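Oxidored_FMN domain-containing protein ([Pseudomonas] geniculata N1, PDB 6L6J) probably oxidises the amine 6-hydroxypseudooxynicotine, using a bound flavin mononucleotide and a [4Fe-4S] cluster. Local coordinates at residues A[25-30]-A[222-227]; A[150-155]-A[167-172]; A[228-233]-A[263-268]. All coordinates share one frame; numbering follows the deposited sequence.

In the fold
All three interactions belong to the eight-stranded parallel TIM barrel that holds the FMN. Interaction 1 spans it from strand 24-26 to strand 220-229, interaction 2 backs strand 166-171 with a helix, and interaction 3 joins the loop after strand 220-229 to the short helix 263-266 after strand 255-261. Interactions 1 and 2 have centres about 13 Å apart and meet inside the barrel, where Tyr25 OH lies 2.5 Å from Tyr168 OH. Interactions 1 and 3 share strand 220-229 and grip one ribityl hydroxyl, O3', through Arg224 and Asp266. Against the flavin, CB of His29 from interaction 1 and the indole edge of Trp263 from interaction 3 take opposite faces.

Interaction 1: A[25-30]-A[222-227]; sequences YVVPHA and AVRFAV. With FMN (flavin mononucleotide), chain B.
Arg224 leaves its strand with CG anti to the backbone N (chi1 -174°) and then bends at chi2 and chi3, which carries its guanidinium across the core of the TIM barrel to Val27 and Pro28 of segment 25-30. Val27, with CG1 anti to its carbonyl carbon (chi1 -76°), sets that methyl 4.0 Å from Arg224 NH1 and turns CG2 to the ribityl chain of FMN. CB of Val27 and CD of Pro28 lie over one face of the guanidinium, an apolar cover that leaves the polar rim to the cofactor and to Asp257. Pro28 CD stands 4.2 Å from Arg224 NE. An arginine suits this place because its several N-H groups can serve several partners: NH1 forms a salt bridge with Asp257, while NH2 donates to FMN O3' at 2.7 Å (N-H...O 141°) and, weakly, to FMN N1 at 3.4 Å. A positive charge beside N1 would probably stabilise negative charge on the reduced flavin. His29 lays its CB over the flavin face, 3.5 Å from FMN C5A. No hydrogen bond joins the two segments directly; the cofactor links them, its O2' hydroxyl donating to Pro28 O at 2.6 Å.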
loop_
_atom_site.group_PDB
_atom_site.type_symbol
_atom_site.label_atom_id
_atom_site.label_comp_id
_atom_site.label_asym_id
_atom_site.label_seq_id
_atom_site.Cartn_x
_atom_site.Cartn_y
_atom_site.Cartn_z
ATOM N N TYR A 25 -0.207 -3.534 -17.445
ATOM C CA TYR A 25 0.338 -2.159 -17.472
ATOM C C TYR A 25 0.589 -1.705 -16.042
ATOM O O TYR A 25 -0.341 -1.712 -15.277
ATOM C CB TYR A 25 -0.655 -1.250 -18.188
ATOM C CG TYR A 25 -0.190 0.154 -18.467
ATOM C CD1 TYR A 25 -0.075 1.093 -17.462
ATOM C CD2 TYR A 25 0.067 0.562 -19.756
ATOM C CE1 TYR A 25 0.297 2.400 -17.725
ATOM C CE2 TYR A 25 0.438 1.861 -20.042
ATOM C CZ TYR A 25 0.537 2.790 -19.029
ATOM O OH TYR A 25 0.876 4.068 -19.346
ATOM N N VAL A 26 1.809 -1.306 -15.714
ATOM C CA VAL A 26 2.146 -0.861 -14.333
ATOM C C VAL A 26 2.042 0.659 -14.307
ATOM O O VAL A 26 2.878 1.331 -14.958
ATOM C CB VAL A 26 3.527 -1.357 -13.871
ATOM C CG1 VAL A 26 3.851 -0.836 -12.473
ATOM C CG2 VAL A 26 3.613 -2.873 -13.929
ATOM N N VAL A 27 1.048 1.160 -13.583
ATOM C CA VAL A 27 0.709 2.608 -13.522
ATOM C C VAL A 27 1.725 3.286 -12.611
ATOM O O VAL A 27 2.370 2.624 -11.802
ATOM C CB VAL A 27 -0.739 2.834 -13.062
ATOM C CG1 VAL A 27 -1.710 2.534 -14.186
ATOM C CG2 VAL A 27 -1.093 2.018 -11.818
ATOM N N PRO A 28 1.934 4.612 -12.752
ATOM C CA PRO A 28 2.901 5.328 -11.930
ATOM C C PRO A 28 2.570 5.102 -10.452
ATOM O O PRO A 28 1.438 5.307 -10.071
ATOM C CB PRO A 28 2.734 6.820 -12.275
ATOM C CG PRO A 28 1.894 6.861 -13.524
ATOM C CD PRO A 28 1.234 5.498 -13.697
ATOM N N HIS A 29 3.551 4.656 -9.679
ATOM C CA HIS A 29 3.435 4.511 -8.212
ATOM C C HIS A 29 4.815 4.733 -7.587
ATOM O O HIS A 29 5.797 4.033 -8.033
ATOM C CB HIS A 29 2.777 3.172 -7.852
ATOM C CG HIS A 29 3.732 2.043 -7.687
ATOM N ND1 HIS A 29 4.590 1.980 -6.616
ATOM C CD2 HIS A 29 3.944 0.936 -8.430
ATOM C CE1 HIS A 29 5.317 0.885 -6.710
ATOM N NE2 HIS A 29 4.923 0.206 -7.806
ATOM N N ALA A 30 4.889 5.687 -6.647
ATOM C CA ALA A 30 6.119 6.104 -5.937
ATOM C C ALA A 30 6.682 4.914 -5.178
ATOM O O ALA A 30 5.894 4.101 -4.679
ATOM C CB ALA A 30 5.843 7.246 -4.996
ATOM N N ALA A 222 0.741 10.248 -22.802
ATOM C CA ALA A 222 -0.354 9.745 -21.940
ATOM C C ALA A 222 -0.941 10.897 -21.114
ATOM O O ALA A 222 -0.229 11.836 -20.804
ATOM C CB ALA A 222 0.157 8.631 -21.060
ATOM N N VAL A 223 -2.219 10.838 -20.776
ATOM C CA VAL A 223 -2.789 11.723 -19.722
ATOM C C VAL A 223 -3.220 10.821 -18.577
ATOM O O VAL A 223 -4.047 9.912 -18.826
ATOM C CB VAL A 223 -3.957 12.588 -20.229
ATOM C CG1 VAL A 223 -4.412 13.577 -19.170
ATOM C CG2 VAL A 223 -3.571 13.344 -21.488
ATOM N N ARG A 224 -2.671 11.043 -17.381
ATOM C CA ARG A 224 -3.295 10.502 -16.154
ATOM C C ARG A 224 -4.320 11.547 -15.712
ATOM O O ARG A 224 -3.944 12.735 -15.607
ATOM C CB ARG A 224 -2.252 10.153 -15.099
ATOM C CG ARG A 224 -2.861 9.458 -13.893
ATOM C CD ARG A 224 -2.931 7.945 -13.932
ATOM N NE ARG A 224 -2.363 7.395 -12.713
ATOM C CZ ARG A 224 -2.733 6.281 -12.103
ATOM N NH1 ARG A 224 -3.714 5.535 -12.566
ATOM N NH2 ARG A 224 -2.123 5.926 -10.988
ATOM N N PHE A 225 -5.586 11.150 -15.564
ATOM C CA PHE A 225 -6.681 12.104 -15.242
ATOM C C PHE A 225 -7.617 11.489 -14.202
ATOM O O PHE A 225 -8.139 10.390 -14.434
ATOM C CB PHE A 225 -7.410 12.560 -16.510
ATOM C CG PHE A 225 -8.563 13.498 -16.258
ATOM C CD1 PHE A 225 -8.358 14.711 -15.618
ATOM C CD2 PHE A 225 -9.849 13.181 -16.661
ATOM C CE1 PHE A 225 -9.410 15.574 -15.359
ATOM C CE2 PHE A 225 -10.901 14.051 -16.411
ATOM C CZ PHE A 225 -10.681 15.244 -15.751
ATOM N N ALA A 226 -7.753 12.191 -13.073
ATOM C CA ALA A 226 -8.821 11.997 -12.073
ATOM C C ALA A 226 -10.142 12.495 -12.676
ATOM O O ALA A 226 -10.266 13.732 -12.919
ATOM C CB ALA A 226 -8.472 12.713 -10.790
ATOM N N VAL A 227 -11.064 11.559 -12.940
ATOM C CA VAL A 227 -12.378 11.854 -13.580
ATOM C C VAL A 227 -13.311 12.382 -12.495
ATOM O O VAL A 227 -13.995 13.391 -12.764
ATOM C CB VAL A 227 -12.981 10.646 -14.329
ATOM C CG1 VAL A 227 -12.191 10.330 -15.583
ATOM C CG2 VAL A 227 -13.126 9.403 -13.464
HETATM N N1 FMN B . -0.266 7.373 -8.496
HETATM C C2 FMN B . 0.349 8.399 -9.168
HETATM O O2 FMN B . -0.275 8.931 -10.092
HETATM N N3 FMN B . 1.587 8.844 -8.919
HETATM C C4 FMN B . 2.334 8.290 -7.949
HETATM O O4 FMN B . 3.469 8.702 -7.719
HETATM C C4A FMN B . 1.746 7.186 -7.141
HETATM N N5 FMN B . 2.443 6.588 -6.145
HETATM C C5A FMN B . 1.893 5.538 -5.493
HETATM C C6 FMN B . 2.634 4.871 -4.520
HETATM C C7 FMN B . 2.072 3.788 -3.874
HETATM C C7M FMN B . 2.848 3.132 -2.799
HETATM C C8 FMN B . 0.727 3.313 -4.222
HETATM C C8M FMN B . 0.084 2.162 -3.506
HETATM C C9 FMN B . -0.014 3.954 -5.178
HETATM C C9A FMN B . 0.513 5.049 -5.848
HETATM N N10 FMN B . -0.211 5.690 -6.864
HETATM C C10 FMN B . 0.385 6.745 -7.510
HETATM C "C1'" FMN B . -1.585 5.259 -7.273
HETATM C "C2'" FMN B . -1.515 4.067 -8.209
HETATM O "O2'" FMN B . -0.921 4.521 -9.412
HETATM C "C3'" FMN B . -2.863 3.491 -8.524
HETATM O "O3'" FMN B . -3.621 4.462 -9.246
HETATM C "C4'" FMN B . -3.657 3.041 -7.298
HETATM O "O4'" FMN B . -2.795 2.326 -6.380
HETATM C "C5'" FMN B . -4.859 2.197 -7.698
HETATM O "O5'" FMN B . -4.386 1.035 -8.357
HETATM P P FMN B . -4.159 -0.342 -7.537
HETATM O O1P FMN B . -5.523 -0.755 -7.034
HETATM O O2P FMN B . -3.581 -1.241 -8.585
HETATM O O3P FMN B . -3.183 0.007 -6.429
#

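Interaction 2: A[150-155]-A[167-172]; sequences RWYRDA and VYVYCA. With FMN (flavin mononucleotide), chain B; SO4 (sulfate ion), chain F.
The Tyr152 ring runs hydroxyl-first into strand 166-171, with Tyr168 O, Val169 CA and Tyr170 N lying obliquely about it and a water at its edge, in the ring plane. The Tyr170 ring has Ala172 N over the centre of one face, 4.2 Å above the plane. Tyr152 OH accepts a nearly straight bond from Tyr170 N (3.1 Å, 166°) and a longer one from the water, which also donates to Tyr170 O; the same hydroxyl donates to Leu104 O on the neighbouring strand 99-105. A tyrosine fits because its ring can pack on Val169, Tyr152 CE1 lying 4.4 Å from Val169 CG2, while its phenol serves buried backbone polar atoms. A phenylalanine here would probably leave Tyr170 N and Leu104 O without this partner. CG of Tyr170 is anti to the backbone N (chi1 -179°), which turns the ring into the barrel; there CE1 comes 3.4 Å from FMN O2, and its hydroxyl bonds to His173. On the outer side of the helix, Trp151 NE1 and Arg150 bind a sulfate, probably from the crystallisation liquor, together with His64. The axes of segments 150-155 and 167-171 approach to 10.3 Å at 155°, the nearly antiparallel packing of a helix on its following strand in the beta-alpha-beta crossover of a TIM barrel.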
loop_
_atom_site.group_PDB
_atom_site.type_symbol
_atom_site.label_atom_id
_atom_site.label_comp_id
_atom_site.label_asym_id
_atom_site.label_seq_id
_atom_site.Cartn_x
_atom_site.Cartn_y
_atom_site.Cartn_z
ATOM N N ARG A 150 7.197 25.803 -20.826
ATOM C CA ARG A 150 8.634 25.606 -21.139
ATOM C C ARG A 150 9.113 24.398 -20.322
ATOM O O ARG A 150 9.567 23.439 -20.955
ATOM C CB ARG A 150 9.417 26.902 -20.905
ATOM C CG ARG A 150 10.904 26.848 -21.243
ATOM C CD ARG A 150 11.595 28.200 -21.046
ATOM N NE ARG A 150 11.375 28.821 -19.730
ATOM C CZ ARG A 150 12.132 28.619 -18.653
ATOM N NH1 ARG A 150 13.167 27.800 -18.700
ATOM N NH2 ARG A 150 11.846 29.229 -17.516
ATOM N N TRP A 151 8.917 24.395 -18.996
ATOM C CA TRP A 151 9.397 23.314 -18.084
ATOM C C TRP A 151 8.857 21.962 -18.550
ATOM O O TRP A 151 9.613 20.987 -18.539
ATOM C CB TRP A 151 9.014 23.534 -16.609
ATOM C CG TRP A 151 9.372 24.861 -16.017
ATOM C CD1 TRP A 151 10.393 25.691 -16.382
ATOM C CD2 TRP A 151 8.706 25.506 -14.917
ATOM N NE1 TRP A 151 10.383 26.824 -15.604
ATOM C CE2 TRP A 151 9.358 26.738 -14.699
ATOM C CE3 TRP A 151 7.628 25.167 -14.099
ATOM C CZ2 TRP A 151 8.954 27.631 -13.710
ATOM C CZ3 TRP A 151 7.202 26.068 -13.149
ATOM C CH2 TRP A 151 7.860 27.281 -12.955
ATOM N N TYR A 152 7.582 21.898 -18.916
ATOM C CA TYR A 152 6.899 20.617 -19.253
ATOM C C TYR A 152 7.526 20.107 -20.546
ATOM O O TYR A 152 8.233 19.105 -20.492
ATOM C CB TYR A 152 5.376 20.773 -19.305
ATOM C CG TYR A 152 4.647 19.756 -18.466
ATOM C CD1 TYR A 152 4.881 18.398 -18.627
ATOM C CD2 TYR A 152 3.733 20.136 -17.495
ATOM C CE1 TYR A 152 4.226 17.447 -17.859
ATOM C CE2 TYR A 152 3.064 19.197 -16.724
ATOM C CZ TYR A 152 3.313 17.846 -16.903
ATOM O OH TYR A 152 2.677 16.909 -16.137
ATOM N N ARG A 153 7.328 20.845 -21.639
ATOM C CA ARG A 153 7.987 20.643 -22.965
ATOM C C ARG A 153 9.435 20.156 -22.758
ATOM O O ARG A 153 9.749 19.066 -23.229
ATOM C CB ARG A 153 7.899 21.955 -23.760
ATOM C CG ARG A 153 8.551 21.942 -25.135
ATOM C CD ARG A 153 8.794 23.359 -25.647
ATOM N NE ARG A 153 10.124 23.903 -25.340
ATOM C CZ ARG A 153 10.397 25.197 -25.102
ATOM N NH1 ARG A 153 9.435 26.115 -25.109
ATOM N NH2 ARG A 153 11.641 25.573 -24.842
ATOM N N ASP A 154 10.267 20.909 -22.039
ATOM C CA ASP A 154 11.727 20.640 -21.864
ATOM C C ASP A 154 11.961 19.331 -21.090
ATOM O O ASP A 154 12.832 18.550 -21.492
ATOM C CB ASP A 154 12.453 21.813 -21.192
ATOM C CG ASP A 154 12.719 22.971 -22.137
ATOM O OD1 ASP A 154 12.499 22.802 -23.346
ATOM O OD2 ASP A 154 13.147 24.027 -21.668
ATOM N N ALA A 155 11.219 19.100 -20.018
ATOM C CA ALA A 155 11.225 17.815 -19.283
ATOM C C ALA A 155 10.781 16.667 -20.210
ATOM O O ALA A 155 11.300 15.540 -20.018
ATOM C CB ALA A 155 10.346 17.899 -18.055
ATOM N N VAL A 167 5.387 9.271 -22.279
ATOM C CA VAL A 167 5.645 10.520 -21.510
ATOM C C VAL A 167 4.283 11.062 -21.083
ATOM O O VAL A 167 3.446 11.231 -21.982
ATOM C CB VAL A 167 6.450 11.509 -22.371
ATOM C CG1 VAL A 167 6.646 12.862 -21.719
ATOM C CG2 VAL A 167 7.796 10.919 -22.755
ATOM N N TYR A 168 4.071 11.304 -19.777
ATOM C CA TYR A 168 2.737 11.630 -19.184
ATOM C C TYR A 168 2.523 13.150 -19.100
ATOM O O TYR A 168 3.512 13.947 -19.073
ATOM C CB TYR A 168 2.529 11.003 -17.799
ATOM C CG TYR A 168 1.927 9.617 -17.797
ATOM C CD1 TYR A 168 2.696 8.484 -18.017
ATOM C CD2 TYR A 168 0.593 9.428 -17.501
ATOM C CE1 TYR A 168 2.155 7.206 -17.964
ATOM C CE2 TYR A 168 0.042 8.161 -17.435
ATOM C CZ TYR A 168 0.815 7.040 -17.679
ATOM O OH TYR A 168 0.239 5.795 -17.651
ATOM N N VAL A 169 1.247 13.538 -19.095
ATOM C CA VAL A 169 0.758 14.868 -18.636
ATOM C C VAL A 169 -0.129 14.584 -17.421
ATOM O O VAL A 169 -1.116 13.849 -17.570
ATOM C CB VAL A 169 0.016 15.623 -19.754
ATOM C CG1 VAL A 169 -1.008 16.602 -19.223
ATOM C CG2 VAL A 169 0.988 16.339 -20.676
ATOM N N TYR A 170 0.253 15.059 -16.238
ATOM C CA TYR A 170 -0.312 14.546 -14.964
ATOM C C TYR A 170 -1.331 15.539 -14.427
ATOM O O TYR A 170 -0.960 16.694 -14.103
ATOM C CB TYR A 170 0.789 14.315 -13.941
ATOM C CG TYR A 170 0.319 13.783 -12.620
ATOM C CD1 TYR A 170 -0.362 12.585 -12.545
ATOM C CD2 TYR A 170 0.596 14.442 -11.438
ATOM C CE1 TYR A 170 -0.775 12.060 -11.330
ATOM C CE2 TYR A 170 0.200 13.922 -10.218
ATOM C CZ TYR A 170 -0.489 12.732 -10.162
ATOM O OH TYR A 170 -0.899 12.209 -8.980
ATOM N N CYS A 171 -2.575 15.089 -14.322
ATOM C CA CYS A 171 -3.703 15.892 -13.795
ATOM C C CYS A 171 -4.614 15.000 -12.955
ATOM O O CYS A 171 -5.703 14.686 -13.420
ATOM C CB CYS A 171 -4.461 16.543 -14.938
ATOM S SG CYS A 171 -5.785 17.618 -14.357
ATOM N N ALA A 172 -4.170 14.634 -11.750
ATOM C CA ALA A 172 -4.816 13.621 -10.885
ATOM C C ALA A 172 -4.397 13.799 -9.426
ATOM O O ALA A 172 -3.646 14.731 -9.157
ATOM C CB ALA A 172 -4.479 12.228 -11.382
HETATM N N1 FMN B . -0.266 7.373 -8.496
HETATM C C2 FMN B . 0.349 8.399 -9.168
HETATM O O2 FMN B . -0.275 8.931 -10.092
HETATM N N3 FMN B . 1.587 8.844 -8.919
HETATM C C4 FMN B . 2.334 8.290 -7.949
HETATM O O4 FMN B . 3.469 8.702 -7.719
HETATM C C4A FMN B . 1.746 7.186 -7.141
HETATM N N5 FMN B . 2.443 6.588 -6.145
HETATM C C5A FMN B . 1.893 5.538 -5.493
HETATM C C6 FMN B . 2.634 4.871 -4.520
HETATM C C7 FMN B . 2.072 3.788 -3.874
HETATM C C7M FMN B . 2.848 3.132 -2.799
HETATM C C8 FMN B . 0.727 3.313 -4.222
HETATM C C8M FMN B . 0.084 2.162 -3.506
HETATM C C9 FMN B . -0.014 3.954 -5.178
HETATM C C9A FMN B . 0.513 5.049 -5.848
HETATM N N10 FMN B . -0.211 5.690 -6.864
HETATM C C10 FMN B . 0.385 6.745 -7.510
HETATM C "C1'" FMN B . -1.585 5.259 -7.273
HETATM C "C2'" FMN B . -1.515 4.067 -8.209
HETATM O "O2'" FMN B . -0.921 4.521 -9.412
HETATM C "C3'" FMN B . -2.863 3.491 -8.524
HETATM O "O3'" FMN B . -3.621 4.462 -9.246
HETATM C "C4'" FMN B . -3.657 3.041 -7.298
HETATM O "O4'" FMN B . -2.795 2.326 -6.380
HETATM C "C5'" FMN B . -4.859 2.197 -7.698
HETATM O "O5'" FMN B . -4.386 1.035 -8.357
HETATM P P FMN B . -4.159 -0.342 -7.537
HETATM O O1P FMN B . -5.523 -0.755 -7.034
HETATM O O2P FMN B . -3.581 -1.241 -8.585
HETATM O O3P FMN B . -3.183 0.007 -6.429
HETATM S S SO4 F . 13.867 28.440 -15.032
HETATM O O1 SO4 F . 14.029 27.433 -16.046
HETATM O O2 SO4 F . 14.960 29.396 -15.116
HETATM O O3 SO4 F . 12.597 29.104 -15.228
HETATM O O4 SO4 F . 13.894 27.814 -13.732
HETATM O O HOH W 1 1.068 18.013 -13.519
#

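Interaction 3: A[228-233]-A[263-268]; sequences EDRRRQ and WAWDSG. With FMN (flavin mononucleotide), chain B.
Arg230 lies across the indole of Trp265. Its CB stands over the five-membered ring, 3.6 Å from the centroid and 16° off the normal, a CH-pi contact. CG then lifts away from the ring, and CD returns beside its edge, 4.0 Å from Trp265 CE3. A bend at chi3 (69°) sets one face of the guanidinium against the CE3-CZ3 edge of the indole, Arg230 CZ 3.6 Å from Trp265 CE3 and NH1 3.7 Å from Trp265 CZ3. The two planes are inclined by 45°, so the guanidinium leans its face on the indole edge without stacking on it. At the tip, NH2 donates to a water 2.6 Å away, which lies in the guanidinium plane and makes a weak bond to Trp265 O. Arginine suits this partly exposed place because its CB can sit on an indole face and its guanidinium against the edge, while the charged end still meets water. The loop bearing it is shaped by Asp229, whose OD1 accepts from Arg232 N in an Asx motif. Beyond Trp265, Asp266 OD2 accepts from FMN O3' at 2.7 Å, and Ser267 OG is hydrogen-bonded to FMN O4' at 2.7 Å. A loop and a short helix thus pack at the C-terminal ends of neighbouring strands, where TIM barrels carry their active sites, here the FMN pocket.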
loop_
_atom_site.group_PDB
_atom_site.type_symbol
_atom_site.label_atom_id
_atom_site.label_comp_id
_atom_site.label_asym_id
_atom_site.label_seq_id
_atom_site.Cartn_x
_atom_site.Cartn_y
_atom_site.Cartn_z
ATOM N N GLU A 228 -13.279 11.768 -11.306
ATOM C CA GLU A 228 -14.043 12.235 -10.116
ATOM C C GLU A 228 -13.080 12.534 -8.959
ATOM O O GLU A 228 -12.126 11.758 -8.788
ATOM C CB GLU A 228 -15.091 11.196 -9.719
ATOM C CG GLU A 228 -15.925 11.614 -8.518
ATOM C CD GLU A 228 -17.420 11.370 -8.634
ATOM O OE1 GLU A 228 -17.878 11.045 -9.758
ATOM O OE2 GLU A 228 -18.128 11.513 -7.595
ATOM N N ASP A 229 -13.321 13.616 -8.204
ATOM C CA ASP A 229 -12.685 13.850 -6.883
ATOM C C ASP A 229 -13.710 13.471 -5.813
ATOM O O ASP A 229 -14.748 14.129 -5.750
ATOM C CB ASP A 229 -12.156 15.288 -6.721
ATOM C CG ASP A 229 -11.591 15.620 -5.332
ATOM O OD1 ASP A 229 -12.398 15.738 -4.390
ATOM O OD2 ASP A 229 -10.346 15.754 -5.189
ATOM N N ARG A 230 -13.404 12.447 -5.004
ATOM C CA ARG A 230 -14.309 11.910 -3.951
ATOM C C ARG A 230 -13.937 12.505 -2.589
ATOM O O ARG A 230 -14.597 12.137 -1.597
ATOM C CB ARG A 230 -14.253 10.382 -3.956
ATOM C CG ARG A 230 -14.719 9.771 -5.270
ATOM C CD ARG A 230 -14.980 8.280 -5.175
ATOM N NE ARG A 230 -16.145 7.965 -4.356
ATOM C CZ ARG A 230 -16.432 6.761 -3.853
ATOM N NH1 ARG A 230 -17.509 6.600 -3.102
ATOM N NH2 ARG A 230 -15.655 5.717 -4.099
ATOM N N ARG A 231 -12.938 13.398 -2.548
ATOM C CA ARG A 231 -12.496 14.091 -1.300
ATOM C C ARG A 231 -13.673 14.948 -0.808
ATOM O O ARG A 231 -14.286 14.578 0.212
ATOM C CB ARG A 231 -11.195 14.881 -1.526
ATOM C CG ARG A 231 -10.664 15.616 -0.304
ATOM C CD ARG A 231 -10.350 14.723 0.901
ATOM N NE ARG A 231 -10.558 15.414 2.179
ATOM C CZ ARG A 231 -9.730 16.317 2.707
ATOM N NH1 ARG A 231 -10.036 16.895 3.856
ATOM N NH2 ARG A 231 -8.601 16.643 2.097
ATOM N N ARG A 232 -14.021 16.001 -1.553
ATOM C CA ARG A 232 -15.105 16.972 -1.223
ATOM C C ARG A 232 -15.886 17.258 -2.510
ATOM O O ARG A 232 -15.338 16.978 -3.590
ATOM C CB ARG A 232 -14.513 18.255 -0.617
ATOM C CG ARG A 232 -13.135 18.630 -1.156
ATOM C CD ARG A 232 -12.917 20.121 -1.282
ATOM N NE ARG A 232 -12.611 20.783 -0.015
ATOM C CZ ARG A 232 -11.997 21.971 0.116
ATOM N NH1 ARG A 232 -11.606 22.662 -0.945
ATOM N NH2 ARG A 232 -11.771 22.464 1.325
ATOM N N GLN A 233 -17.100 17.804 -2.406
ATOM C CA GLN A 233 -17.947 18.155 -3.583
ATOM C C GLN A 233 -17.383 19.423 -4.243
ATOM O O GLN A 233 -17.989 20.500 -4.065
ATOM C CB GLN A 233 -19.413 18.311 -3.169
ATOM C CG GLN A 233 -19.920 17.166 -2.294
ATOM C CD GLN A 233 -21.358 16.783 -2.556
ATOM O OE1 GLN A 233 -22.071 17.413 -3.339
ATOM N NE2 GLN A 233 -21.798 15.721 -1.901
ATOM N N TRP A 263 -5.909 10.106 -3.160
ATOM C CA TRP A 263 -5.169 8.834 -3.027
ATOM C C TRP A 263 -5.982 7.831 -2.196
ATOM O O TRP A 263 -5.938 6.640 -2.523
ATOM C CB TRP A 263 -3.785 9.143 -2.448
ATOM C CG TRP A 263 -2.748 8.081 -2.677
ATOM C CD1 TRP A 263 -2.886 6.907 -3.364
ATOM C CD2 TRP A 263 -1.390 8.107 -2.201
ATOM N NE1 TRP A 263 -1.719 6.189 -3.322
ATOM C CE2 TRP A 263 -0.790 6.894 -2.602
ATOM C CE3 TRP A 263 -0.630 9.027 -1.464
ATOM C CZ2 TRP A 263 0.534 6.592 -2.302
ATOM C CZ3 TRP A 263 0.688 8.722 -1.167
ATOM C CH2 TRP A 263 1.258 7.517 -1.577
ATOM N N ALA A 264 -6.714 8.299 -1.185
ATOM C CA ALA A 264 -7.434 7.470 -0.189
ATOM C C ALA A 264 -8.599 6.752 -0.871
ATOM O O ALA A 264 -9.030 5.691 -0.342
ATOM C CB ALA A 264 -7.917 8.331 0.958
ATOM N N TRP A 265 -9.075 7.326 -1.988
ATOM C CA TRP A 265 -10.146 6.767 -2.858
ATOM C C TRP A 265 -9.562 6.015 -4.073
ATOM O O TRP A 265 -10.242 5.115 -4.616
ATOM C CB TRP A 265 -11.077 7.906 -3.273
ATOM C CG TRP A 265 -11.662 8.661 -2.125
ATOM C CD1 TRP A 265 -11.178 9.806 -1.554
ATOM C CD2 TRP A 265 -12.862 8.331 -1.410
ATOM N NE1 TRP A 265 -11.991 10.210 -0.526
ATOM C CE2 TRP A 265 -13.041 9.327 -0.425
ATOM C CE3 TRP A 265 -13.788 7.292 -1.497
ATOM C CZ2 TRP A 265 -14.122 9.312 0.456
ATOM C CZ3 TRP A 265 -14.848 7.274 -0.618
ATOM C CH2 TRP A 265 -15.020 8.279 0.336
ATOM N N ASP A 266 -8.347 6.357 -4.493
ATOM C CA ASP A 266 -7.633 5.716 -5.634
ATOM C C ASP A 266 -6.993 4.389 -5.181
ATOM O O ASP A 266 -7.252 3.355 -5.793
ATOM C CB ASP A 266 -6.590 6.676 -6.234
ATOM C CG ASP A 266 -5.992 6.186 -7.558
ATOM O OD1 ASP A 266 -6.727 5.524 -8.311
ATOM O OD2 ASP A 266 -4.803 6.488 -7.825
ATOM N N SER A 267 -6.134 4.433 -4.174
ATOM C CA SER A 267 -5.524 3.231 -3.556
ATOM C C SER A 267 -6.396 2.801 -2.364
ATOM O O SER A 267 -5.894 2.813 -1.213
ATOM C CB SER A 267 -4.095 3.516 -3.161
ATOM O OG SER A 267 -3.357 3.993 -4.274
ATOM N N GLY A 268 -7.655 2.454 -2.644
ATOM C CA GLY A 268 -8.652 2.032 -1.654
ATOM C C GLY A 268 -8.240 0.777 -0.898
ATOM O O GLY A 268 -8.183 -0.266 -1.497
HETATM N N1 FMN B . -0.266 7.373 -8.496
HETATM C C2 FMN B . 0.349 8.399 -9.168
HETATM O O2 FMN B . -0.275 8.931 -10.092
HETATM N N3 FMN B . 1.587 8.844 -8.919
HETATM C C4 FMN B . 2.334 8.290 -7.949
HETATM O O4 FMN B . 3.469 8.702 -7.719
HETATM C C4A FMN B . 1.746 7.186 -7.141
HETATM N N5 FMN B . 2.443 6.588 -6.145
HETATM C C5A FMN B . 1.893 5.538 -5.493
HETATM C C6 FMN B . 2.634 4.871 -4.520
HETATM C C7 FMN B . 2.072 3.788 -3.874
HETATM C C7M FMN B . 2.848 3.132 -2.799
HETATM C C8 FMN B . 0.727 3.313 -4.222
HETATM C C8M FMN B . 0.084 2.162 -3.506
HETATM C C9 FMN B . -0.014 3.954 -5.178
HETATM C C9A FMN B . 0.513 5.049 -5.848
HETATM N N10 FMN B . -0.211 5.690 -6.864
HETATM C C10 FMN B . 0.385 6.745 -7.510
HETATM C "C1'" FMN B . -1.585 5.259 -7.273
HETATM C "C2'" FMN B . -1.515 4.067 -8.209
HETATM O "O2'" FMN B . -0.921 4.521 -9.412
HETATM C "C3'" FMN B . -2.863 3.491 -8.524
HETATM O "O3'" FMN B . -3.621 4.462 -9.246
HETATM C "C4'" FMN B . -3.657 3.041 -7.298
HETATM O "O4'" FMN B . -2.795 2.326 -6.380
HETATM C "C5'" FMN B . -4.859 2.197 -7.698
HETATM O "O5'" FMN B . -4.386 1.035 -8.357
HETATM P P FMN B . -4.159 -0.342 -7.537
HETATM O O1P FMN B . -5.523 -0.755 -7.034
HETATM O O2P FMN B . -3.581 -1.241 -8.585
HETATM O O3P FMN B . -3.183 0.007 -6.429
HETATM O O HOH W 2 -13.420 5.395 -5.461
#